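Putative peptide ABC-transport system periplasmic peptide-binding protein (Campylobacter jejuni, PDB 4OEV) binds nickel(II) together with oxalate and serves as the extracytoplasmic solute-binding component of an ABC-type importer, probably for nickel uptake. Local coordinates at residues Trp487-Tyr490 and Glu491-Lys494; Asn145-Leu148 and Asn149-Ser152. All blocks are in the same frame, centred on the assembly; numbering follows the deposited sequence.

The two contacts are local turns lying in series along a single chain, 145-152 well before 487-494, with centres 32 Å apart and nearest atoms about 22 Å apart, so neither touches the other. Contact 2 sits in the loop between helix 140-143 and strand 163-169. Contact 1 belongs to the C-terminal tail after strand 454-467 and packs on strand 6-11. A sheet relates them indirectly: strand 163-169, which follows contact 2, and strand 6-11, beneath contact 1, are the outermost strands of one mixed four-stranded sheet. The tail thus returns to the N-terminal strand, whereas contact 2 shapes a loop away from the annotated nickel and oxalate sites.

Contact 1: Trp487-Tyr490 and Glu491-Lys494; sequences WNVY and EWSK
One face of the Trp492 indole rests on the backbone of Val489: Val489 CA stands 3.5 Å from the centroid of the five-membered ring, only 10° off its normal, a CH-pi contact. Val489 CG2 extends this packing toward CD2 of the same indole. At the ring edge, Trp492 NE1 donates to Asn488 OD1 (2.9 Å). The acceptor is nearly in the indole plane, but the donor stands well above the amide carbonyl plane, and the two planes are 66° apart. Glu491 CG meets the Tyr490 ring obliquely, 3.7 Å from Tyr490 CD1.

Asn488 ND2 donates almost straight to the anti lone pair of Glu491 OE1 (2.8 Å), with amide and carboxylate nearly perpendicular. CG between backbone N and carbonyl carbon (chi1 83°) turns the Asn488 amide so that OD1 meets the indole and ND2 the carboxylate. Backbone bonds from Glu491 N to Asn488 O (2.8 Å) and Trp492 N to Val489 O (2.9 Å) close two successive 3-10-type turns.

Lys474 forms a salt bridge with Glu491 and donates its backbone N to Asn488 OD1, while Leu7 and Ile9 of strand 6-11 touch the indole. Bonds at both ends of the buried amide therefore fix its rotation, and the lysine would be expected to stabilise the carboxylate as an anion.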
ATOM      1  N   TRP A 487     -10.782   8.990  -2.188  1.00 39.86           N
ATOM      2  CA  TRP A 487     -10.182   9.545  -3.418  1.00 39.87           C
ATOM      3  C   TRP A 487     -11.048  10.675  -3.980  1.00 42.68           C
ATOM      4  O   TRP A 487     -10.507  11.564  -4.625  1.00 42.13           O
ATOM      5  CB  TRP A 487      -9.991   8.478  -4.502  1.00 38.43           C
ATOM      6  CG  TRP A 487     -11.305   8.034  -5.086  1.00 39.93           C
ATOM      7  CD1 TRP A 487     -12.170   7.088  -4.541  1.00 40.96           C
ATOM      8  CD2 TRP A 487     -11.945   8.523  -6.279  1.00 42.81           C
ATOM      9  NE1 TRP A 487     -13.301   6.973  -5.349  1.00 41.99           N
ATOM     10  CE2 TRP A 487     -13.185   7.844  -6.408  1.00 43.12           C
ATOM     11  CE3 TRP A 487     -11.588   9.468  -7.258  1.00 41.51           C
ATOM     12  CZ2 TRP A 487     -14.065   8.078  -7.489  1.00 44.81           C
ATOM     13  CZ3 TRP A 487     -12.478   9.706  -8.331  1.00 45.16           C
ATOM     14  CH2 TRP A 487     -13.691   9.010  -8.434  1.00 47.00           C
ATOM     15  N   ASN A 488     -12.377  10.647  -3.758  1.00 42.53           N
ATOM     16  CA  ASN A 488     -13.226  11.733  -4.283  1.00 43.87           C
ATOM     17  C   ASN A 488     -13.896  12.509  -3.160  1.00 45.61           C
ATOM     18  O   ASN A 488     -15.029  13.026  -3.302  1.00 45.15           O
ATOM     19  CB  ASN A 488     -14.275  11.219  -5.294  1.00 44.59           C
ATOM     20  CG  ASN A 488     -15.527  10.656  -4.641  1.00 46.89           C
ATOM     21  OD1 ASN A 488     -15.464   9.795  -3.750  1.00 46.35           O
ATOM     22  ND2 ASN A 488     -16.684  11.156  -5.077  1.00 48.62           N
ATOM     23  N   VAL A 489     -13.196  12.603  -2.035  1.00 45.48           N
ATOM     24  CA  VAL A 489     -13.774  13.234  -0.850  1.00 46.38           C
ATOM     25  C   VAL A 489     -14.243  14.679  -1.122  1.00 46.15           C
ATOM     26  O   VAL A 489     -15.205  15.139  -0.517  1.00 44.52           O
ATOM     27  CB  VAL A 489     -12.785  13.227   0.332  1.00 45.01           C
ATOM     28  CG1 VAL A 489     -11.565  14.073   0.002  1.00 46.44           C
ATOM     29  CG2 VAL A 489     -13.486  13.724   1.598  1.00 48.47           C
ATOM     30  N   TYR A 490     -13.620  15.372  -2.077  1.00 50.12           N
ATOM     31  CA  TYR A 490     -14.054  16.727  -2.378  1.00 48.82           C
ATOM     32  C   TYR A 490     -15.447  16.791  -3.024  1.00 50.77           C
ATOM     33  O   TYR A 490     -15.954  17.884  -3.294  1.00 53.83           O
ATOM     34  CB  TYR A 490     -13.024  17.450  -3.300  1.00 51.65           C
ATOM     35  CG  TYR A 490     -12.622  16.701  -4.570  1.00 50.43           C
ATOM     36  CD1 TYR A 490     -13.362  16.827  -5.739  1.00 53.06           C
ATOM     37  CD2 TYR A 490     -11.502  15.862  -4.585  1.00 51.76           C
ATOM     38  CE1 TYR A 490     -13.001  16.156  -6.898  1.00 56.23           C
ATOM     39  CE2 TYR A 490     -11.124  15.189  -5.737  1.00 52.14           C
ATOM     40  CZ  TYR A 490     -11.877  15.338  -6.887  1.00 57.81           C
ATOM     41  OH  TYR A 490     -11.519  14.663  -8.034  1.00 61.06           O
ATOM     42  N   GLU A 491     -16.036  15.647  -3.342  1.00 49.91           N
ATOM     43  CA  GLU A 491     -17.398  15.618  -3.867  1.00 51.27           C
ATOM     44  C   GLU A 491     -18.376  15.200  -2.768  1.00 51.04           C
ATOM     45  O   GLU A 491     -19.585  15.184  -2.998  1.00 50.54           O
ATOM     46  CB  GLU A 491     -17.508  14.660  -5.061  1.00 50.42           C
ATOM     47  CG  GLU A 491     -16.545  14.979  -6.181  1.00 54.57           C
ATOM     48  CD  GLU A 491     -16.759  14.112  -7.415  1.00 58.89           C
ATOM     49  OE1 GLU A 491     -17.022  12.905  -7.257  1.00 56.12           O
ATOM     50  OE2 GLU A 491     -16.642  14.617  -8.551  1.00 62.03           O
ATOM     51  N   TRP A 492     -17.861  14.858  -1.585  1.00 48.30           N
ATOM     52  CA  TRP A 492     -18.748  14.376  -0.503  1.00 48.00           C
ATOM     53  C   TRP A 492     -19.426  15.549   0.175  1.00 49.66           C
ATOM     54  O   TRP A 492     -18.820  16.613   0.299  1.00 53.55           O
ATOM     55  CB  TRP A 492     -17.985  13.576   0.560  1.00 45.23           C
ATOM     56  CG  TRP A 492     -17.269  12.341   0.111  1.00 46.47           C
ATOM     57  CD1 TRP A 492     -17.053  11.929  -1.167  1.00 47.46           C
ATOM     58  CD2 TRP A 492     -16.684  11.330   0.961  1.00 46.37           C
ATOM     59  NE1 TRP A 492     -16.347  10.738  -1.169  1.00 46.86           N
ATOM     60  CE2 TRP A 492     -16.119  10.352   0.123  1.00 45.27           C
ATOM     61  CE3 TRP A 492     -16.597  11.158   2.353  1.00 47.59           C
ATOM     62  CZ2 TRP A 492     -15.451   9.220   0.623  1.00 42.92           C
ATOM     63  CZ3 TRP A 492     -15.940  10.036   2.850  1.00 46.07           C
ATOM     64  CH2 TRP A 492     -15.374   9.083   1.983  1.00 42.50           C
ATOM     65  N   SER A 493     -20.676  15.370   0.615  1.00 49.27           N
ATOM     66  CA  SER A 493     -21.375  16.414   1.348  1.00 52.41           C
ATOM     67  C   SER A 493     -22.531  15.877   2.197  1.00 55.11           C
ATOM     68  O   SER A 493     -22.965  14.729   2.050  1.00 56.05           O
ATOM     69  CB  SER A 493     -21.936  17.482   0.401  1.00 54.59           C
ATOM     70  OG  SER A 493     -22.966  16.933  -0.397  1.00 53.87           O
ATOM     71  N   LYS A 494     -23.006  16.727   3.099  1.00 55.80           N
ATOM     72  CA  LYS A 494     -24.164  16.407   3.928  1.00 58.73           C
ATOM     73  C   LYS A 494     -25.320  17.299   3.544  1.00 63.28           C
ATOM     74  O   LYS A 494     -25.098  18.394   2.994  1.00 62.86           O
ATOM     75  CB  LYS A 494     -23.832  16.565   5.396  1.00 58.80           C
ATOM     76  CG  LYS A 494     -22.782  15.589   5.860  1.00 58.80           C
ATOM     77  CD  LYS A 494     -22.097  16.168   7.065  1.00 58.81           C
ATOM     78  CE  LYS A 494     -21.386  15.125   7.857  1.00 52.06           C
ATOM     79  NZ  LYS A 494     -20.940  15.730   9.141  1.00 51.14           N
ATOM     80  OXT LYS A 494     -26.471  16.895   3.744  1.00 65.38           O
TER
HETATM   81  O   HOH W   1     -16.121  18.066   0.505  1.00 40.46           O

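Contact 2: Asn145-Leu148 and Asn149-Ser152; sequences NENL and NTSS
Asn147 and Asn149 meet with their amide planes 87° apart, the oxygen of one facing the nitrogen of the other. Asn149 ND2 donates to Asn147 OD1 over 2.8 Å with an N-H...O angle of 163°; the donor lies in the carbonyl plane of Asn147, and the acceptor is close to the amide plane of Asn149. The same OD1 accepts Asn149 N at 3.1 Å, this donor tilted out of the carbonyl plane. A side-chain oxygen bonded to the backbone N-H two residues on is the defining bond of an Asx turn. It is reached because Asn147 CG is anti to the backbone N (chi1 -174°), which places CG beside the residue's own carbonyl carbon, on the side of the following peptides.

The backbone turns with it: Thr150 N donates to Asn147 O (3.1 Å), and Ser151 N adds a weak bond to that oxygen. Just before the turn, Glu146 bends at its second torsion. Its OE1 is modelled only 2.4 Å from Ser151 OG, too close for the details of that bond to be relied on. A water donates to Glu146 OE1 and accepts from Ser152 N, both at 2.8 Å, bridging the carboxylate to that peptide.

Asn149 is also bonded outside the turn, through ND2 to Lys95 O and OD1 to Asn97 ND2, while Leu148 packs against Leu143 of helix 140-143. Two donors from one residue thus converge on Asn147 OD1 and restrain its amide, and the outside bonds tie Asn149 to the neighbouring loop. The bridging water would be expected to ease the charge of the Glu146 carboxylate.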
ATOM      1  N   ASN A 145      15.359  25.969  -1.221  1.00 59.82           N
ATOM      2  CA  ASN A 145      16.445  26.149  -0.255  1.00 62.45           C
ATOM      3  C   ASN A 145      16.243  25.410   1.065  1.00 61.61           C
ATOM      4  O   ASN A 145      16.901  25.712   2.066  1.00 61.84           O
ATOM      5  CB  ASN A 145      16.663  27.630   0.016  1.00 66.22           C
ATOM      6  CG  ASN A 145      17.263  28.334  -1.166  1.00 67.65           C
ATOM      7  OD1 ASN A 145      18.044  27.737  -1.903  1.00 66.71           O
ATOM      8  ND2 ASN A 145      16.918  29.613  -1.357  1.00 71.07           N
ATOM      9  N   GLU A 146      15.350  24.423   1.056  1.00 58.19           N
ATOM     10  CA  GLU A 146      15.068  23.679   2.253  1.00 57.66           C
ATOM     11  C   GLU A 146      15.753  22.314   2.232  1.00 58.32           C
ATOM     12  O   GLU A 146      16.061  21.768   1.165  1.00 52.83           O
ATOM     13  CB  GLU A 146      13.561  23.525   2.397  1.00 56.64           C
ATOM     14  CG  GLU A 146      12.885  24.848   2.778  1.00 61.16           C
ATOM     15  CD  GLU A 146      13.080  25.172   4.249  1.00 62.58           C
ATOM     16  OE1 GLU A 146      12.597  24.391   5.100  1.00 58.86           O
ATOM     17  OE2 GLU A 146      13.741  26.179   4.552  1.00 66.00           O
ATOM     18  N   ASN A 147      15.989  21.776   3.421  1.00 57.96           N
ATOM     19  CA  ASN A 147      16.313  20.358   3.572  1.00 50.56           C
ATOM     20  C   ASN A 147      15.011  19.600   3.571  1.00 48.77           C
ATOM     21  O   ASN A 147      14.270  19.615   4.550  1.00 48.44           O
ATOM     22  CB  ASN A 147      17.110  20.120   4.842  1.00 50.60           C
ATOM     23  CG  ASN A 147      17.591  18.675   4.981  1.00 52.43           C
ATOM     24  OD1 ASN A 147      17.075  17.754   4.336  1.00 51.25           O
ATOM     25  ND2 ASN A 147      18.627  18.490   5.786  1.00 51.62           N
ATOM     26  N   LEU A 148      14.723  18.944   2.452  1.00 47.73           N
ATOM     27  CA  LEU A 148      13.453  18.297   2.261  1.00 47.91           C
ATOM     28  C   LEU A 148      13.158  17.288   3.377  1.00 47.90           C
ATOM     29  O   LEU A 148      11.993  17.036   3.695  1.00 46.62           O
ATOM     30  CB  LEU A 148      13.414  17.611   0.898  1.00 45.43           C
ATOM     31  CG  LEU A 148      11.997  17.256   0.419  1.00 46.93           C
ATOM     32  CD1 LEU A 148      11.236  18.542   0.009  1.00 49.35           C
ATOM     33  CD2 LEU A 148      12.056  16.252  -0.715  1.00 43.36           C
ATOM     34  N   ASN A 149      14.214  16.720   3.957  1.00 49.01           N
ATOM     35  CA  ASN A 149      14.087  15.713   5.008  1.00 46.33           C
ATOM     36  C   ASN A 149      13.457  16.211   6.304  1.00 47.40           C
ATOM     37  O   ASN A 149      12.684  15.492   6.946  1.00 47.56           O
ATOM     38  CB  ASN A 149      15.462  15.101   5.350  1.00 44.64           C
ATOM     39  CG  ASN A 149      16.120  14.416   4.154  1.00 43.27           C
ATOM     40  OD1 ASN A 149      15.844  13.263   3.880  1.00 40.28           O
ATOM     41  ND2 ASN A 149      17.040  15.108   3.491  1.00 45.82           N
ATOM     42  N   THR A 150      13.797  17.435   6.691  1.00 51.24           N
ATOM     43  CA  THR A 150      13.459  17.899   8.025  1.00 50.21           C
ATOM     44  C   THR A 150      12.691  19.215   8.028  1.00 53.03           C
ATOM     45  O   THR A 150      12.404  19.744   9.087  1.00 56.82           O
ATOM     46  CB  THR A 150      14.736  18.055   8.866  1.00 47.73           C
ATOM     47  OG1 THR A 150      15.638  18.931   8.190  1.00 49.97           O
ATOM     48  CG2 THR A 150      15.465  16.683   9.054  1.00 49.50           C
ATOM     49  N   SER A 151      12.360  19.737   6.850  1.00 53.52           N
ATOM     50  CA  SER A 151      11.757  21.088   6.714  1.00 54.18           C
ATOM     51  C   SER A 151      10.472  21.200   7.524  1.00 55.19           C
ATOM     52  O   SER A 151       9.743  20.213   7.651  1.00 51.07           O
ATOM     53  CB  SER A 151      11.458  21.392   5.248  1.00 53.49           C
ATOM     54  OG  SER A 151      10.891  22.691   5.064  1.00 55.99           O
ATOM     55  N   SER A 152      10.201  22.390   8.067  1.00 62.37           N
ATOM     56  CA  SER A 152       8.975  22.599   8.839  1.00 62.77           C
ATOM     57  C   SER A 152       7.763  22.576   7.911  1.00 59.15           C
ATOM     58  O   SER A 152       6.628  22.351   8.357  1.00 56.93           O
ATOM     59  CB  SER A 152       9.051  23.894   9.636  1.00 64.17           C
ATOM     60  OG  SER A 152       9.254  25.027   8.798  1.00 67.08           O
TER
HETATM   61  O   HOH W   2      12.248  24.288   7.850  1.00 65.70           O